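Local coordinates for TRAP dicarboxylate transporter, DctP subunit (Ochrobactrum anthropi, PDB 4P47), which probably binds a solute, perhaps a dicarboxylate or related compound, in the periplasm and delivers it to a TRAP-type membrane transporter, at residues A[174-178]-A[179-183]; A[182-186]-A[187-191]; A[192-195]-A[196-200]; A[310-313]-A[314-317]. All coordinates share one frame; numbering follows the deposited sequence.

Interaction 1: A[174-178]-A[179-183]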
loop_
_atom_site.group_PDB
_atom_site.type_symbol
_atom_site.label_atom_id
_atom_site.label_comp_id
_atom_site.label_asym_id
_atom_site.label_seq_id
_atom_site.Cartn_x
_atom_site.Cartn_y
_atom_site.Cartn_z
ATOM N N THR A 174 5.933 -14.931 0.548
ATOM C CA THR A 174 5.695 -13.634 1.172
ATOM C C THR A 174 6.794 -12.651 0.817
ATOM O O THR A 174 7.920 -13.039 0.508
ATOM C CB THR A 174 5.642 -13.732 2.734
ATOM O OG1 THR A 174 6.951 -13.979 3.276
ATOM C CG2 THR A 174 4.715 -14.838 3.191
ATOM N N LEU A 175 6.499 -11.370 0.943
ATOM C CA LEU A 175 7.572 -10.382 1.011
ATOM C C LEU A 175 8.501 -10.738 2.187
ATOM O O LEU A 175 8.104 -11.375 3.175
ATOM C CB LEU A 175 7.026 -8.951 1.132
ATOM C CG LEU A 175 6.149 -8.507 -0.039
ATOM C CD1 LEU A 175 5.746 -7.061 0.152
ATOM C CD2 LEU A 175 6.879 -8.709 -1.348
ATOM N N GLN A 176 9.760 -10.344 2.037
ATOM C CA GLN A 176 10.801 -10.886 2.889
ATOM C C GLN A 176 11.404 -9.854 3.830
ATOM O O GLN A 176 12.410 -10.129 4.484
ATOM C CB GLN A 176 11.891 -11.548 2.037
ATOM C CG GLN A 176 11.416 -12.814 1.330
ATOM C CD GLN A 176 11.063 -13.928 2.286
ATOM O OE1 GLN A 176 9.910 -14.429 2.324
ATOM N NE2 GLN A 176 12.032 -14.326 3.069
ATOM N N SER A 177 10.784 -8.688 3.962
ATOM C CA SER A 177 11.202 -7.750 5.004
ATOM C C SER A 177 10.753 -8.281 6.375
ATOM O O SER A 177 10.016 -9.262 6.464
ATOM C CB SER A 177 10.622 -6.365 4.736
ATOM O OG SER A 177 9.216 -6.385 4.861
ATOM N N PRO A 178 11.247 -7.657 7.457
ATOM C CA PRO A 178 11.031 -8.317 8.756
ATOM C C PRO A 178 9.563 -8.465 9.196
ATOM O O PRO A 178 9.238 -9.507 9.770
ATOM C CB PRO A 178 11.823 -7.442 9.729
ATOM C CG PRO A 178 12.938 -6.890 8.886
ATOM C CD PRO A 178 12.334 -6.660 7.516
ATOM N N VAL A 179 8.699 -7.487 8.939
ATOM C CA VAL A 179 7.330 -7.595 9.414
ATOM C C VAL A 179 6.574 -8.781 8.783
ATOM O O VAL A 179 6.013 -9.595 9.506
ATOM C CB VAL A 179 6.566 -6.257 9.285
ATOM C CG1 VAL A 179 5.120 -6.434 9.677
ATOM C CG2 VAL A 179 7.229 -5.196 10.160
ATOM N N PRO A 180 6.538 -8.885 7.445
ATOM C CA PRO A 180 5.755 -10.000 6.896
ATOM C C PRO A 180 6.338 -11.362 7.264
ATOM O O PRO A 180 5.581 -12.308 7.435
ATOM C CB PRO A 180 5.803 -9.756 5.380
ATOM C CG PRO A 180 6.941 -8.829 5.151
ATOM C CD PRO A 180 7.007 -7.964 6.388
ATOM N N VAL A 181 7.649 -11.473 7.396
ATOM C CA VAL A 181 8.225 -12.752 7.793
ATOM C C VAL A 181 7.803 -13.089 9.228
ATOM O O VAL A 181 7.419 -14.226 9.515
ATOM C CB VAL A 181 9.758 -12.713 7.665
ATOM C CG1 VAL A 181 10.382 -13.941 8.287
ATOM C CG2 VAL A 181 10.174 -12.611 6.215
ATOM N N ALA A 182 7.849 -12.107 10.125
ATOM C CA ALA A 182 7.390 -12.326 11.494
ATOM C C ALA A 182 5.907 -12.710 11.509
ATOM O O ALA A 182 5.498 -13.644 12.199
ATOM C CB ALA A 182 7.626 -11.075 12.357
ATOM N N LEU A 183 5.111 -11.991 10.732
ATOM C CA LEU A 183 3.661 -12.205 10.670
ATOM C C LEU A 183 3.326 -13.627 10.250
ATOM O O LEU A 183 2.561 -14.325 10.911
ATOM C CB LEU A 183 3.038 -11.215 9.677
ATOM C CG LEU A 183 1.595 -11.494 9.258
ATOM C CD1 LEU A 183 0.646 -11.454 10.456
ATOM C CD2 LEU A 183 1.190 -10.510 8.193
HETATM O O HOH W 1 9.069 -5.030 7.305
#

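Interaction 2: A[182-186]-A[187-191]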
loop_
_atom_site.group_PDB
_atom_site.type_symbol
_atom_site.label_atom_id
_atom_site.label_comp_id
_atom_site.label_asym_id
_atom_site.label_seq_id
_atom_site.Cartn_x
_atom_site.Cartn_y
_atom_site.Cartn_z
ATOM N N ALA A 182 7.849 -12.107 10.125
ATOM C CA ALA A 182 7.390 -12.326 11.494
ATOM C C ALA A 182 5.907 -12.710 11.509
ATOM O O ALA A 182 5.498 -13.644 12.199
ATOM C CB ALA A 182 7.626 -11.075 12.357
ATOM N N LEU A 183 5.111 -11.991 10.732
ATOM C CA LEU A 183 3.661 -12.205 10.670
ATOM C C LEU A 183 3.326 -13.627 10.250
ATOM O O LEU A 183 2.561 -14.325 10.911
ATOM C CB LEU A 183 3.038 -11.215 9.677
ATOM C CG LEU A 183 1.595 -11.494 9.258
ATOM C CD1 LEU A 183 0.646 -11.454 10.456
ATOM C CD2 LEU A 183 1.190 -10.510 8.193
ATOM N N PHE A 184 3.899 -14.073 9.143
ATOM C CA PHE A 184 3.496 -15.372 8.627
ATOM C C PHE A 184 4.029 -16.515 9.484
ATOM O O PHE A 184 3.345 -17.522 9.671
ATOM C CB PHE A 184 3.795 -15.466 7.123
ATOM C CG PHE A 184 2.688 -14.846 6.298
ATOM C CD1 PHE A 184 1.576 -15.593 5.950
ATOM C CD2 PHE A 184 2.711 -13.503 5.982
ATOM C CE1 PHE A 184 0.523 -15.001 5.256
ATOM C CE2 PHE A 184 1.671 -12.906 5.303
ATOM C CZ PHE A 184 0.588 -13.648 4.943
ATOM N N ASN A 185 5.207 -16.342 10.074
ATOM C CA ASN A 185 5.676 -17.334 11.061
ATOM C C ASN A 185 4.751 -17.372 12.270
ATOM O O ASN A 185 4.441 -18.443 12.769
ATOM C CB ASN A 185 7.114 -17.077 11.499
ATOM C CG ASN A 185 8.116 -17.618 10.539
ATOM O OD1 ASN A 185 8.364 -18.815 10.485
ATOM N ND2 ASN A 185 8.713 -16.748 9.766
ATOM N N ALA A 186 4.311 -16.218 12.757
ATOM C CA ALA A 186 3.386 -16.167 13.888
ATOM C C ALA A 186 2.071 -16.871 13.572
ATOM O O ALA A 186 1.392 -17.385 14.473
ATOM C CB ALA A 186 3.116 -14.708 14.293
ATOM N N LEU A 187 1.695 -16.871 12.295
ATOM C CA LEU A 187 0.468 -17.533 11.840
ATOM C C LEU A 187 0.667 -19.036 11.591
ATOM O O LEU A 187 -0.295 -19.726 11.219
ATOM C CB LEU A 187 -0.052 -16.857 10.573
ATOM C CG LEU A 187 -0.551 -15.420 10.717
ATOM C CD1 LEU A 187 -0.772 -14.789 9.345
ATOM C CD2 LEU A 187 -1.807 -15.379 11.562
ATOM N N GLY A 188 1.888 -19.530 11.769
ATOM C CA GLY A 188 2.172 -20.944 11.564
ATOM C C GLY A 188 2.577 -21.355 10.156
ATOM O O GLY A 188 2.734 -22.554 9.879
ATOM N N ALA A 189 2.769 -20.382 9.270
ATOM C CA ALA A 189 3.135 -20.652 7.886
ATOM C C ALA A 189 4.638 -20.599 7.741
ATOM O O ALA A 189 5.341 -20.097 8.616
ATOM C CB ALA A 189 2.491 -19.632 6.937
ATOM N N ASN A 190 5.114 -21.101 6.611
ATOM C CA ASN A 190 6.471 -20.872 6.139
ATOM C C ASN A 190 6.427 -19.661 5.222
ATOM O O ASN A 190 5.615 -19.641 4.284
ATOM C CB ASN A 190 6.986 -22.073 5.360
ATOM C CG ASN A 190 7.466 -23.198 6.251
ATOM O OD1 ASN A 190 7.462 -23.093 7.469
ATOM N ND2 ASN A 190 7.927 -24.275 5.631
ATOM N N ALA A 191 7.257 -18.661 5.500
ATOM C CA ALA A 191 7.290 -17.404 4.754
ATOM C C ALA A 191 8.383 -17.508 3.697
ATOM O O ALA A 191 9.537 -17.116 3.922
ATOM C CB ALA A 191 7.552 -16.247 5.698
HETATM O O HOH W 2 9.116 -19.562 7.581
#

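Interaction 3: A[192-195]-A[196-200]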
loop_
_atom_site.group_PDB
_atom_site.type_symbol
_atom_site.label_atom_id
_atom_site.label_comp_id
_atom_site.label_asym_id
_atom_site.label_seq_id
_atom_site.Cartn_x
_atom_site.Cartn_y
_atom_site.Cartn_z
ATOM N N VAL A 192 8.006 -18.021 2.533
ATOM C CA VAL A 192 8.940 -18.484 1.528
ATOM C C VAL A 192 9.440 -17.355 0.629
ATOM O O VAL A 192 8.635 -16.580 0.099
ATOM C CB VAL A 192 8.265 -19.554 0.655
ATOM C CG1 VAL A 192 9.203 -20.031 -0.437
ATOM C CG2 VAL A 192 7.805 -20.714 1.518
ATOM N N PRO A 193 10.763 -17.235 0.444
ATOM C CA PRO A 193 11.346 -16.268 -0.485
ATOM C C PRO A 193 11.341 -16.788 -1.918
ATOM O O PRO A 193 11.786 -17.914 -2.149
ATOM C CB PRO A 193 12.791 -16.131 0.025
ATOM C CG PRO A 193 13.086 -17.489 0.563
ATOM C CD PRO A 193 11.796 -17.959 1.201
ATOM N N LEU A 194 10.824 -16.013 -2.860
ATOM C CA LEU A 194 10.885 -16.382 -4.256
ATOM C C LEU A 194 10.733 -15.157 -5.133
ATOM O O LEU A 194 9.834 -14.364 -4.897
ATOM C CB LEU A 194 9.770 -17.372 -4.590
ATOM C CG LEU A 194 9.871 -18.021 -5.968
ATOM C CD1 LEU A 194 11.026 -19.004 -5.986
ATOM C CD2 LEU A 194 8.576 -18.702 -6.315
ATOM N N PRO A 195 11.608 -14.999 -6.149
ATOM C CA PRO A 195 11.407 -13.896 -7.094
ATOM C C PRO A 195 10.037 -13.959 -7.758
ATOM O O PRO A 195 9.550 -15.035 -8.117
ATOM C CB PRO A 195 12.520 -14.113 -8.125
ATOM C CG PRO A 195 13.576 -14.870 -7.375
ATOM C CD PRO A 195 12.825 -15.769 -6.455
ATOM N N TYR A 196 9.398 -12.813 -7.904
ATOM C CA TYR A 196 8.026 -12.774 -8.376
ATOM C C TYR A 196 7.847 -13.481 -9.727
ATOM O O TYR A 196 6.831 -14.154 -9.959
ATOM C CB TYR A 196 7.524 -11.334 -8.486
ATOM C CG TYR A 196 6.044 -11.226 -8.749
ATOM C CD1 TYR A 196 5.142 -11.378 -7.712
ATOM C CD2 TYR A 196 5.543 -10.966 -10.015
ATOM C CE1 TYR A 196 3.795 -11.287 -7.923
ATOM C CE2 TYR A 196 4.177 -10.875 -10.235
ATOM C CZ TYR A 196 3.311 -11.035 -9.179
ATOM O OH TYR A 196 1.934 -10.932 -9.333
ATOM N N THR A 197 8.832 -13.341 -10.605
ATOM C CA THR A 197 8.735 -13.904 -11.940
ATOM C C THR A 197 8.673 -15.437 -11.924
ATOM O O THR A 197 8.222 -16.052 -12.897
ATOM C CB THR A 197 9.891 -13.386 -12.825
ATOM O OG1 THR A 197 9.615 -13.661 -14.194
ATOM C CG2 THR A 197 11.194 -13.975 -12.436
ATOM N N GLU A 198 9.094 -16.059 -10.829
ATOM C CA GLU A 198 9.080 -17.508 -10.707
ATOM C C GLU A 198 7.839 -18.050 -9.999
ATOM O O GLU A 198 7.627 -19.261 -9.941
ATOM C CB GLU A 198 10.332 -17.988 -9.972
ATOM C CG GLU A 198 11.599 -17.675 -10.748
ATOM C CD GLU A 198 12.874 -18.001 -10.022
ATOM O OE1 GLU A 198 12.851 -18.374 -8.834
ATOM O OE2 GLU A 198 13.930 -17.850 -10.663
ATOM N N LEU A 199 7.005 -17.149 -9.481
ATOM C CA LEU A 199 5.931 -17.515 -8.575
ATOM C C LEU A 199 4.806 -18.321 -9.232
ATOM O O LEU A 199 4.373 -19.319 -8.671
ATOM C CB LEU A 199 5.377 -16.252 -7.889
ATOM C CG LEU A 199 4.280 -16.445 -6.829
ATOM C CD1 LEU A 199 4.627 -17.533 -5.827
ATOM C CD2 LEU A 199 4.014 -15.109 -6.126
ATOM N N TYR A 200 4.318 -17.901 -10.396
ATOM C CA TYR A 200 3.269 -18.672 -11.073
ATOM C C TYR A 200 3.669 -20.149 -11.206
ATOM O O TYR A 200 2.899 -21.067 -10.891
ATOM C CB TYR A 200 2.960 -18.097 -12.462
ATOM C CG TYR A 200 1.962 -18.945 -13.229
ATOM C CD1 TYR A 200 2.382 -20.084 -13.901
ATOM C CD2 TYR A 200 0.611 -18.614 -13.274
ATOM C CE1 TYR A 200 1.491 -20.879 -14.580
ATOM C CE2 TYR A 200 -0.276 -19.404 -13.967
ATOM C CZ TYR A 200 0.179 -20.534 -14.619
ATOM O OH TYR A 200 -0.720 -21.330 -15.308
#

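Interaction 4: A[310-313]-A[314-317]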
loop_
_atom_site.group_PDB
_atom_site.type_symbol
_atom_site.label_atom_id
_atom_site.label_comp_id
_atom_site.label_asym_id
_atom_site.label_seq_id
_atom_site.Cartn_x
_atom_site.Cartn_y
_atom_site.Cartn_z
ATOM N N PRO A 310 1.767 -10.499 20.206
ATOM C CA PRO A 310 3.009 -10.590 20.996
ATOM C C PRO A 310 4.282 -10.655 20.138
ATOM O O PRO A 310 5.352 -10.241 20.592
ATOM C CB PRO A 310 2.833 -11.882 21.805
ATOM C CG PRO A 310 1.342 -12.127 21.831
ATOM C CD PRO A 310 0.834 -11.597 20.504
ATOM N N ILE A 311 4.161 -11.160 18.916
ATOM C CA ILE A 311 5.278 -11.195 17.984
ATOM C C ILE A 311 5.493 -9.797 17.400
ATOM O O ILE A 311 6.606 -9.280 17.396
ATOM C CB ILE A 311 5.028 -12.226 16.854
ATOM C CG1 ILE A 311 5.145 -13.657 17.389
ATOM C CG2 ILE A 311 6.028 -12.049 15.725
ATOM C CD1 ILE A 311 3.902 -14.170 18.103
ATOM N N ILE A 312 4.413 -9.189 16.925
ATOM C CA ILE A 312 4.462 -7.890 16.262
ATOM C C ILE A 312 4.919 -6.780 17.202
ATOM O O ILE A 312 5.514 -5.816 16.760
ATOM C CB ILE A 312 3.075 -7.559 15.632
ATOM C CG1 ILE A 312 2.701 -8.624 14.592
ATOM C CG2 ILE A 312 3.070 -6.155 15.035
ATOM C CD1 ILE A 312 3.743 -8.844 13.510
ATOM N N ASP A 313 4.696 -6.948 18.513
ATOM C CA ASP A 313 5.123 -5.951 19.489
ATOM C C ASP A 313 6.640 -5.717 19.455
ATOM O O ASP A 313 7.122 -4.692 19.928
ATOM C CB ASP A 313 4.711 -6.360 20.919
ATOM C CG ASP A 313 3.243 -6.065 21.227
ATOM O OD1 ASP A 313 2.594 -5.235 20.549
ATOM O OD2 ASP A 313 2.738 -6.699 22.179
ATOM N N LYS A 314 7.398 -6.652 18.891
ATOM C CA LYS A 314 8.854 -6.530 18.833
ATOM C C LYS A 314 9.329 -5.369 17.963
ATOM O O LYS A 314 10.454 -4.907 18.114
ATOM C CB LYS A 314 9.475 -7.828 18.297
ATOM C CG LYS A 314 9.378 -8.019 16.756
ATOM C CD LYS A 314 10.129 -9.255 16.272
ATOM C CE LYS A 314 9.540 -10.543 16.857
ATOM N NZ LYS A 314 10.254 -11.781 16.393
ATOM N N PHE A 315 8.486 -4.911 17.050
ATOM C CA PHE A 315 8.854 -3.789 16.180
ATOM C C PHE A 315 8.606 -2.418 16.797
ATOM O O PHE A 315 9.015 -1.389 16.237
ATOM C CB PHE A 315 8.115 -3.881 14.846
ATOM C CG PHE A 315 8.408 -5.147 14.110
ATOM C CD1 PHE A 315 9.651 -5.350 13.539
ATOM C CD2 PHE A 315 7.468 -6.157 14.035
ATOM C CE1 PHE A 315 9.943 -6.549 12.891
ATOM C CE2 PHE A 315 7.762 -7.360 13.384
ATOM C CZ PHE A 315 8.992 -7.544 12.817
ATOM N N THR A 316 7.924 -2.383 17.938
ATOM C CA THR A 316 7.528 -1.108 18.512
ATOM C C THR A 316 8.742 -0.278 18.909
ATOM O O THR A 316 8.727 0.950 18.725
ATOM C CB THR A 316 6.599 -1.314 19.688
ATOM O OG1 THR A 316 5.366 -1.832 19.200
ATOM C CG2 THR A 316 6.356 0.001 20.480
ATOM N N ALA A 317 9.804 -0.909 19.402
ATOM C CA ALA A 317 10.952 -0.147 19.896
ATOM C C ALA A 317 11.576 0.616 18.739
ATOM O O ALA A 317 11.910 1.784 18.887
ATOM C CB ALA A 317 11.974 -1.068 20.563
HETATM O O HOH W 3 4.637 -3.066 16.811
HETATM O O HOH W 4 9.399 -3.379 20.993
HETATM O O HOH W 5 3.633 -2.874 21.058
#

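Interaction 1: A[174-178]-A[179-183]
Pro180 lays its ring against Ser177 and Leu175 of the loop that leads into its own helix, and CD and CG of the ring make the closest approaches. Pro180 CD lies 3.1 Å from Ser177 OG, while Pro180 CG reaches 3.4 Å from Leu175 O and meets Leu175 CB in a looser apolar contact. Val181, one residue on, turns to the same loop. Its CG1 is anti to the backbone N (chi1 171°), which leaves Val181 CG2 beside that N, 3.4 Å from Ser177 O. The same oxygen takes a weak hydrogen bond from Val181 N. Pro178 contributes mainly through its backbone: its O accepts Ala182 N at 3.0 Å, a nearly straight bond with 164° at the hydrogen. Two of the first three helical residues are thus prolines, which fits a helix start, where backbone nitrogens have no carbonyl of a preceding turn to bond. Ser177 holds the N-cap position, yet its hydroxyl makes no direct capping bond. A water bridges instead, 2.8 Å from Ser177 OG and accepting from Val179 N at 3.0 Å. The segment joins strand 171-173 to helix 178-186. Thr174 is still backbone-bonded to Val192 of strand 190-192, whereas the helix packs outward, Leu183 on Val308 of helix 298-312 and Pro178 on Phe315 in the loop beyond it.

Interaction 2: A[182-186]-A[187-191]
Leu187 CD1 lies 3.8 Å from Leu183 CD1 in the last helical turn. The same methyl sits over one face of the Phe184 ring, 4.2 Å above its plane and offset toward the rim. Leu187 CG is anti to the carbonyl carbon (chi1 -67°), which turns CD1 back toward both. Ala189 CB meets the same ring at its edge, near its plane. Ala191 CB packs instead on Phe184 CB, 4.1 Å away. An alanine in place of Leu187 would probably open a gap over that ring face and leave the Leu183 methyl without this neighbour. These contacts are set by the backbone: Ala189 N bonds to Phe184 O at 2.9 Å, and Gly188 N to Asn185 O at 2.9 Å, its donor standing well above the carbonyl plane. Leu187 N also reaches back, to Leu183 O at 3.0 Å. Gly188 turns the chain with phi 89°, a backbone shape in which any side chain would collide with the carbonyl oxygen of Leu187. Asn185 ND2 is bonded to Val181 O, one turn back, while a water donates to its OD1 and accepts from Ala191 N. Farther out, His235 meets the Phe184 ring edge-to-face, and Leu164 and Ile167 pack on Leu187. The paired bonds around a positive-phi glycine define a Schellman motif, here closing helix 178-186 within the beta-alpha-beta unit from strand 171-173 to the parallel strand 190-192.

Interaction 3: A[192-195]-A[196-200]
Leu194 and Glu198 meet in the apolar part of this contact, their side chains at a slant to each other. Leu194 CG stands anti to the backbone N (chi1 -170°), which carries its two methyls to separate partners on the following turn. Leu194 CD2 comes to 3.7 Å from Leu199 CA and touches Leu199 CD1 at 4.1 Å, whereas CG packs on Glu198 CB. A serine in place of Leu194 would probably deprive Leu199 CD1 of this neighbour and open a gap beside Glu198 CB. The second group of contacts sets a carboxylate oxygen against carbon: Glu198 OE1 lies 3.4 Å from Leu194 CD1 and 3.5 Å from Pro195 CD. Glu198 CG is anti to the carbonyl carbon (chi1 -64°), and the chain runs on extended, which carries OE1 to both residues. Residues 192-195 connect strand 190-192 to helix 196-205, and lead the chain out of the mixed sheet, where strand 190-192 runs parallel to strand 171-173. Backbone hydrogen bonding is the third kind. Glu198 N donates to Pro195 O at 2.9 Å, 153° at the hydrogen and with the donor above the carbonyl plane; Leu199 N repeats the three-residue spacing by bonding to Tyr196 O. Leu194 O accepts from Arg173 NE of strand 171-173, which ties the loop to the sheet. The Tyr196 hydroxyl is bonded separately, to Asn217 ND2 of helix 216-220.

Interaction 4: A[310-313]-A[314-317]
Three successive backbone bonds of the i+3 to i kind, Lys314 N to Ile311 O at 3.1 Å, Phe315 N to Ile312 O and Thr316 N to Asp313 O, each with the donor 45° or more out of the carbonyl plane, give this junction the bonding pattern of a 3-10 turn. It connects helix 298-312 with the short helix 316-319. Lys314 folds back over the turn: with CG between its backbone N and carbonyl carbon (chi1 78°), Lys314 CG comes to 3.1 Å from Ile311 O. The bend at chi3 (63°) brings Lys314 CE to 4.0 Å from Ile311 CG2, and the two side chains run alongside each other. The same Lys314 CG sits 3.7 Å above the centre of the Phe315 ring, whose CE2 touches Ile312 CD1 more loosely. Phe315 also rests on Pro178 and Ala182 of helix 178-186. The two carboxylate oxygens of Asp313 have different partners: OD2 forms a salt bridge with Lys309 NZ, and OD1 accepts from a water that lies 2.7 Å from Thr316 OG1. Another water joins that hydroxyl to Ile312 O. A third donates to Asp313 O at 2.8 Å and accepts from Ala317 N at 3.0 Å.

How the interactions relate
Interactions 1, 2 and 3 run in order along the chain from strand 171-173 to helix 196-205; interaction 4 comes over a hundred residues later. Interactions 1 and 2 mark the two ends of helix 178-186, share Ala182 and Leu183, and have centres about 8 Å apart. Interaction 3 leaves the neighbouring parallel strand 190-192, its centre about 14 Å from that of interaction 1. Interaction 4 packs on the Pro178, Ala182 and Ala186 side of helix 178-186: Phe315 CZ lies 3.8 Å from Ala182 CB, and Ile311 CG1 3.8 Å from Ala186 CB. Interactions 3 and 4 do not touch, their centres about 27 Å apart. The helix therefore lies between the sheet side, reached through Phe184, and residues 310-317.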